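Local structure of AceL NrdHF-1-1 Intein (Metagenome, 6ZGQ) at residues P94-Y99 with K114-K119; F35-K40 with G138-V143. The protein is a linked, splice-inactive form of a naturally split class 3 intein, whose native counterpart excises itself and joins its flanking protein segments. All coordinates share one frame; numbering follows the deposited sequence.

Interaction 1 (P94-Y99 with K114-K119); sequences PSEDKY and KSTDVK
Ser-115 holds the loop P94-Y99 to the segment K114-K119 through both its hydroxyl and its amide. Its OG lies between the backbone N and the carbonyl carbon (chi1 53°), which sets it facing the loop backbone. There it accepts the amide of Ser-95, with N to OG at 3.0 Å and an N-H...O angle of 157°. Ser-115 OG is also 2.7 Å from Ser-95 O and 2.8 Å from Lys-98 O, two acceptors within reach of its one proton. Ser-115 N meets Lys-98 O more clearly, at 2.9 Å and in the carbonyl plane.

Tyr-99 and Lys-114 form an antiparallel non-hydrogen-bonded pair, and their side chains run side by side. Lys-114 CG approaches Tyr-99 CE2 obliquely at 3.5 Å. Beyond CD the lysine chain bends (chi3 76°), laying CE against Glu-96 CB and CG and bringing Lys-114 NZ within 3.0 Å of Glu-96 OE2, a salt bridge whose hydrogen bond is weak. A water joins Glu-96 OE2 to Thr-116 OG1.

The second shell positions these partners. A type I turn from Ser-95 to Lys-98, closed by Lys-98 N donating to Ser-95 O at 3.2 Å, brings the two carbonyls to the same side chain. Ser-95 OG donates to Asp-97 OD1 at 2.7 Å, while Asp-97 OD2 is taken by Gln-80. Residues 115-117 form a 3-10 segment leading toward strand 119-125. Lys-98 turns its ammonium to Glu-93 O and Phe-92. Strand 98-104 runs between 109-114 and 75-80, and Ser-115 and Val-118 both rest on Phe-100 of that middle strand.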
loop_
_atom_site.group_PDB
_atom_site.type_symbol
_atom_site.label_atom_id
_atom_site.label_comp_id
_atom_site.label_asym_id
_atom_site.label_seq_id
_atom_site.Cartn_x
_atom_site.Cartn_y
_atom_site.Cartn_z
ATOM N N PRO A 94 9.616 7.178 11.038
ATOM C CA PRO A 94 10.387 7.669 9.896
ATOM C C PRO A 94 11.850 7.927 10.267
ATOM O O PRO A 94 12.142 8.298 11.406
ATOM C CB PRO A 94 9.666 8.971 9.489
ATOM C CG PRO A 94 8.824 9.350 10.652
ATOM C CD PRO A 94 8.510 8.083 11.394
ATOM N N SER A 95 12.737 7.688 9.299
ATOM C CA SER A 95 14.178 7.958 9.407
ATOM C C SER A 95 14.726 8.243 8.000
ATOM O O SER A 95 14.103 7.837 7.002
ATOM C CB SER A 95 14.910 6.781 10.056
ATOM O OG SER A 95 14.633 5.571 9.380
ATOM N N GLU A 96 15.851 8.962 7.944
ATOM C CA GLU A 96 16.487 9.377 6.685
ATOM C C GLU A 96 16.974 8.174 5.863
ATOM O O GLU A 96 17.187 8.324 4.656
ATOM C CB GLU A 96 17.633 10.354 6.974
ATOM C CG GLU A 96 17.138 11.654 7.594
ATOM C CD GLU A 96 18.161 12.774 7.591
ATOM O OE1 GLU A 96 19.360 12.515 7.826
ATOM O OE2 GLU A 96 17.755 13.934 7.361
ATOM N N ASP A 97 17.108 7.004 6.512
ATOM C CA ASP A 97 17.624 5.766 5.893
ATOM C C ASP A 97 16.512 4.781 5.492
ATOM O O ASP A 97 16.827 3.706 4.954
ATOM C CB ASP A 97 18.674 5.091 6.809
ATOM C CG ASP A 97 18.061 4.328 7.989
ATOM O OD1 ASP A 97 17.005 4.748 8.515
ATOM O OD2 ASP A 97 18.658 3.308 8.398
ATOM N N LYS A 98 15.243 5.143 5.750
ATOM C CA LYS A 98 14.066 4.345 5.339
ATOM C C LYS A 98 13.300 5.100 4.252
ATOM O O LYS A 98 12.960 6.271 4.455
ATOM C CB LYS A 98 13.125 4.069 6.521
ATOM C CG LYS A 98 13.640 3.070 7.553
ATOM C CD LYS A 98 12.651 2.910 8.694
ATOM C CE LYS A 98 13.338 2.603 10.013
ATOM N NZ LYS A 98 12.450 2.943 11.157
ATOM N N TYR A 99 13.017 4.417 3.139
ATOM C CA TYR A 99 12.452 5.015 1.921
ATOM C C TYR A 99 11.176 4.294 1.512
ATOM O O TYR A 99 11.196 3.066 1.405
ATOM C CB TYR A 99 13.471 4.919 0.780
ATOM C CG TYR A 99 14.756 5.643 1.083
ATOM C CD1 TYR A 99 15.767 5.034 1.818
ATOM C CD2 TYR A 99 14.951 6.943 0.655
ATOM C CE1 TYR A 99 16.945 5.704 2.109
ATOM C CE2 TYR A 99 16.120 7.622 0.942
ATOM C CZ TYR A 99 17.116 7.000 1.665
ATOM O OH TYR A 99 18.278 7.678 1.945
ATOM N N LYS A 114 12.531 9.697 0.966
ATOM C CA LYS A 114 12.837 9.643 2.405
ATOM C C LYS A 114 11.524 9.644 3.192
ATOM O O LYS A 114 10.661 10.480 2.920
ATOM C CB LYS A 114 13.727 10.824 2.829
ATOM C CG LYS A 114 15.191 10.667 2.454
ATOM C CD LYS A 114 16.002 11.911 2.769
ATOM C CE LYS A 114 16.285 12.044 4.254
ATOM N NZ LYS A 114 16.922 13.358 4.552
ATOM N N SER A 115 11.377 8.686 4.117
ATOM C CA SER A 115 10.182 8.553 4.962
ATOM C C SER A 115 9.972 9.818 5.814
ATOM O O SER A 115 8.829 10.127 6.162
ATOM C CB SER A 115 10.270 7.309 5.848
ATOM O OG SER A 115 11.478 7.277 6.579
ATOM N N THR A 116 11.064 10.533 6.118
ATOM C CA THR A 116 11.036 11.787 6.890
ATOM C C THR A 116 10.393 12.935 6.089
ATOM O O THR A 116 10.155 14.001 6.653
ATOM C CB THR A 116 12.453 12.188 7.363
ATOM O OG1 THR A 116 13.349 12.177 6.248
ATOM C CG2 THR A 116 12.970 11.222 8.427
ATOM N N ASP A 117 10.115 12.709 4.797
ATOM C CA ASP A 117 9.398 13.676 3.933
ATOM C C ASP A 117 7.893 13.362 3.937
ATOM O O ASP A 117 7.151 14.017 3.216
ATOM C CB ASP A 117 9.875 13.618 2.465
ATOM C CG ASP A 117 11.261 14.235 2.229
ATOM O OD1 ASP A 117 11.842 14.859 3.137
ATOM O OD2 ASP A 117 11.760 14.091 1.098
ATOM N N VAL A 118 7.465 12.364 4.724
ATOM C CA VAL A 118 6.083 11.848 4.738
ATOM C C VAL A 118 5.502 12.045 6.143
ATOM O O VAL A 118 5.977 11.421 7.101
ATOM C CB VAL A 118 6.040 10.347 4.341
ATOM C CG1 VAL A 118 4.622 9.773 4.391
ATOM C CG2 VAL A 118 6.634 10.147 2.952
ATOM N N LYS A 119 4.515 12.942 6.232
ATOM C CA LYS A 119 3.749 13.246 7.446
ATOM C C LYS A 119 2.850 12.037 7.781
ATOM O O LYS A 119 2.303 11.410 6.859
ATOM C CB LYS A 119 2.922 14.517 7.183
ATOM C CG LYS A 119 2.025 15.008 8.309
ATOM C CD LYS A 119 1.387 16.347 7.956
ATOM C CE LYS A 119 0.288 16.205 6.912
ATOM N NZ LYS A 119 -0.155 17.527 6.395
HETATM O O HOH W 1 14.779 14.393 7.428
#

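Interaction 2 (F35-K40 with G138-V143); sequences FDMNTK and GKSFVV
Phe-35 and Ser-140 join the end of strand 32-35 to strand 140-144 in what is probably the all-beta Hint fold, as in other inteins. Two backbone bonds tie the segments. Phe-35 N donates to Ser-140 O at 2.9 Å, nearly straight at 170°, although the donor stands 47° above the carbonyl plane and thus not on a lone pair. Met-37 N reaches Gly-138 O only weakly, at 3.4 Å. Outside the pair, Lys-139 O accepts a hydrogen bond from Arg-75.

The side-chain bond is shorter: Ser-140 OG donates to Phe-35 O at 2.6 Å, returning a bond to the residue whose amide its own carbonyl accepts. With CG of Phe-35 anti to the backbone N (chi1 -180°), the ring stands so that this hydroxyl lies at its edge, in plane. Replacing Ser-140 by an alanine is likely to leave the carbonyl of Phe-35 without its hydroxyl partner and to open a small gap at the ring edge.

Gly-138 packs where a CB would lie about 3.1 Å from Phe-35 O, a tight distance. Met-37 crosses Lys-139 at about a right angle, with Met-37 SD 3.8 Å from Lys-139 CB and 3.9 Å from Lys-139 CE; Ile-84 and Ile-77 also touch the methionine.

Within F35-K40 itself, an Asx motif at Asp-36 closes the turn that follows. Asp-36 OD1 accepts from Thr-39 N at 2.7 Å, using its anti lone pair, the one away from OD2.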
loop_
_atom_site.group_PDB
_atom_site.type_symbol
_atom_site.label_atom_id
_atom_site.label_comp_id
_atom_site.label_asym_id
_atom_site.label_seq_id
_atom_site.Cartn_x
_atom_site.Cartn_y
_atom_site.Cartn_z
ATOM N N PHE A 35 4.506 -6.489 -6.160
ATOM C CA PHE A 35 5.941 -6.205 -6.033
ATOM C C PHE A 35 6.519 -7.288 -5.110
ATOM O O PHE A 35 6.081 -7.418 -3.958
ATOM C CB PHE A 35 6.135 -4.796 -5.457
ATOM C CG PHE A 35 7.573 -4.370 -5.281
ATOM C CD1 PHE A 35 8.357 -4.032 -6.373
ATOM C CD2 PHE A 35 8.124 -4.261 -4.011
ATOM C CE1 PHE A 35 9.666 -3.613 -6.206
ATOM C CE2 PHE A 35 9.433 -3.846 -3.836
ATOM C CZ PHE A 35 10.208 -3.527 -4.936
ATOM N N ASP A 36 7.456 -8.085 -5.631
ATOM C CA ASP A 36 8.062 -9.184 -4.863
ATOM C C ASP A 36 9.130 -8.586 -3.939
ATOM O O ASP A 36 10.071 -7.952 -4.427
ATOM C CB ASP A 36 8.647 -10.249 -5.795
ATOM C CG ASP A 36 9.181 -11.439 -5.037
ATOM O OD1 ASP A 36 10.296 -11.329 -4.489
ATOM O OD2 ASP A 36 8.469 -12.461 -4.963
ATOM N N MET A 37 8.952 -8.756 -2.622
ATOM C CA MET A 37 9.826 -8.147 -1.605
ATOM C C MET A 37 11.240 -8.735 -1.650
ATOM O O MET A 37 12.197 -8.033 -1.308
ATOM C CB MET A 37 9.241 -8.323 -0.201
ATOM C CG MET A 37 8.023 -7.461 0.076
ATOM S SD MET A 37 7.308 -7.857 1.677
ATOM C CE MET A 37 8.483 -7.070 2.776
ATOM N N ASN A 38 11.357 -10.004 -2.063
ATOM C CA ASN A 38 12.645 -10.721 -2.122
ATOM C C ASN A 38 13.455 -10.349 -3.377
ATOM O O ASN A 38 14.683 -10.220 -3.283
ATOM C CB ASN A 38 12.444 -12.246 -2.050
ATOM C CG ASN A 38 11.803 -12.697 -0.746
ATOM O OD1 ASN A 38 12.038 -12.113 0.311
ATOM N ND2 ASN A 38 10.996 -13.751 -0.816
ATOM N N THR A 39 12.769 -10.166 -4.517
ATOM C CA THR A 39 13.413 -9.975 -5.833
ATOM C C THR A 39 13.326 -8.528 -6.356
ATOM O O THR A 39 14.106 -8.170 -7.238
ATOM C CB THR A 39 12.814 -10.930 -6.896
ATOM O OG1 THR A 39 11.465 -10.551 -7.173
ATOM C CG2 THR A 39 12.847 -12.390 -6.435
ATOM N N LYS A 40 12.397 -7.724 -5.811
ATOM C CA LYS A 40 12.117 -6.330 -6.242
ATOM C C LYS A 40 11.546 -6.268 -7.662
ATOM O O LYS A 40 11.593 -5.200 -8.284
ATOM C CB LYS A 40 13.366 -5.433 -6.174
ATOM C CG LYS A 40 13.886 -5.120 -4.779
ATOM C CD LYS A 40 15.162 -4.295 -4.864
ATOM C CE LYS A 40 15.561 -3.693 -3.526
ATOM N NZ LYS A 40 16.790 -2.866 -3.663
ATOM N N GLY A 138 3.796 -12.129 -3.677
ATOM C CA GLY A 138 4.938 -11.223 -3.480
ATOM C C GLY A 138 4.867 -10.448 -2.169
ATOM O O GLY A 138 5.855 -9.807 -1.795
ATOM N N LYS A 139 3.698 -10.490 -1.512
ATOM C CA LYS A 139 3.440 -9.924 -0.167
ATOM C C LYS A 139 3.295 -8.399 -0.182
ATOM O O LYS A 139 3.220 -7.789 0.891
ATOM C CB LYS A 139 4.523 -10.332 0.848
ATOM C CG LYS A 139 4.713 -11.834 1.045
ATOM C CD LYS A 139 5.715 -12.157 2.155
ATOM C CE LYS A 139 7.149 -11.740 1.839
ATOM N NZ LYS A 139 7.797 -12.561 0.776
ATOM N N SER A 140 3.255 -7.796 -1.378
ATOM C CA SER A 140 3.011 -6.349 -1.549
ATOM C C SER A 140 2.485 -6.081 -2.962
ATOM O O SER A 140 2.766 -6.876 -3.870
ATOM C CB SER A 140 4.279 -5.542 -1.271
ATOM O OG SER A 140 5.150 -5.537 -2.391
ATOM N N PHE A 141 1.723 -4.993 -3.130
ATOM C CA PHE A 141 1.104 -4.625 -4.423
ATOM C C PHE A 141 1.031 -3.099 -4.568
ATOM O O PHE A 141 1.300 -2.378 -3.603
ATOM C CB PHE A 141 -0.270 -5.301 -4.596
ATOM C CG PHE A 141 -1.262 -4.982 -3.505
ATOM C CD1 PHE A 141 -2.037 -3.838 -3.571
ATOM C CD2 PHE A 141 -1.414 -5.825 -2.414
ATOM C CE1 PHE A 141 -2.946 -3.537 -2.570
ATOM C CE2 PHE A 141 -2.319 -5.528 -1.413
ATOM C CZ PHE A 141 -3.080 -4.380 -1.487
ATOM N N VAL A 142 0.706 -2.631 -5.777
ATOM C CA VAL A 142 0.741 -1.203 -6.140
ATOM C C VAL A 142 -0.670 -0.616 -5.999
ATOM O O VAL A 142 -1.638 -1.199 -6.509
ATOM C CB VAL A 142 1.318 -0.996 -7.574
ATOM C CG1 VAL A 142 1.354 0.474 -7.979
ATOM C CG2 VAL A 142 2.724 -1.573 -7.671
ATOM N N VAL A 143 -0.771 0.502 -5.275
ATOM C CA VAL A 143 -2.019 1.275 -5.120
ATOM C C VAL A 143 -1.827 2.647 -5.778
ATOM O O VAL A 143 -0.688 3.130 -5.858
ATOM C CB VAL A 143 -2.431 1.443 -3.631
ATOM C CG1 VAL A 143 -2.863 0.113 -3.024
ATOM C CG2 VAL A 143 -1.321 2.067 -2.795
#

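In the fold
Both contacts reach the same antiparallel sheet, with centres 19 Å apart and nearest atoms about 9 Å apart, so they do not touch. Strand 150-154 connects them: it pairs with 98-104, whose first residues belong to interaction 1, and with 140-144, which carries interaction 2. Along the chain the order is 35-40, 94-99, 114-119, 138-143. Interaction 1 thus lies near the surface, at the open end of the hairpin formed by strands 98-104 and 109-114, with 14 residues between its segments, whereas interaction 2, more buried, brings together parts separated by 97 residues and joins early and late portions of the intein.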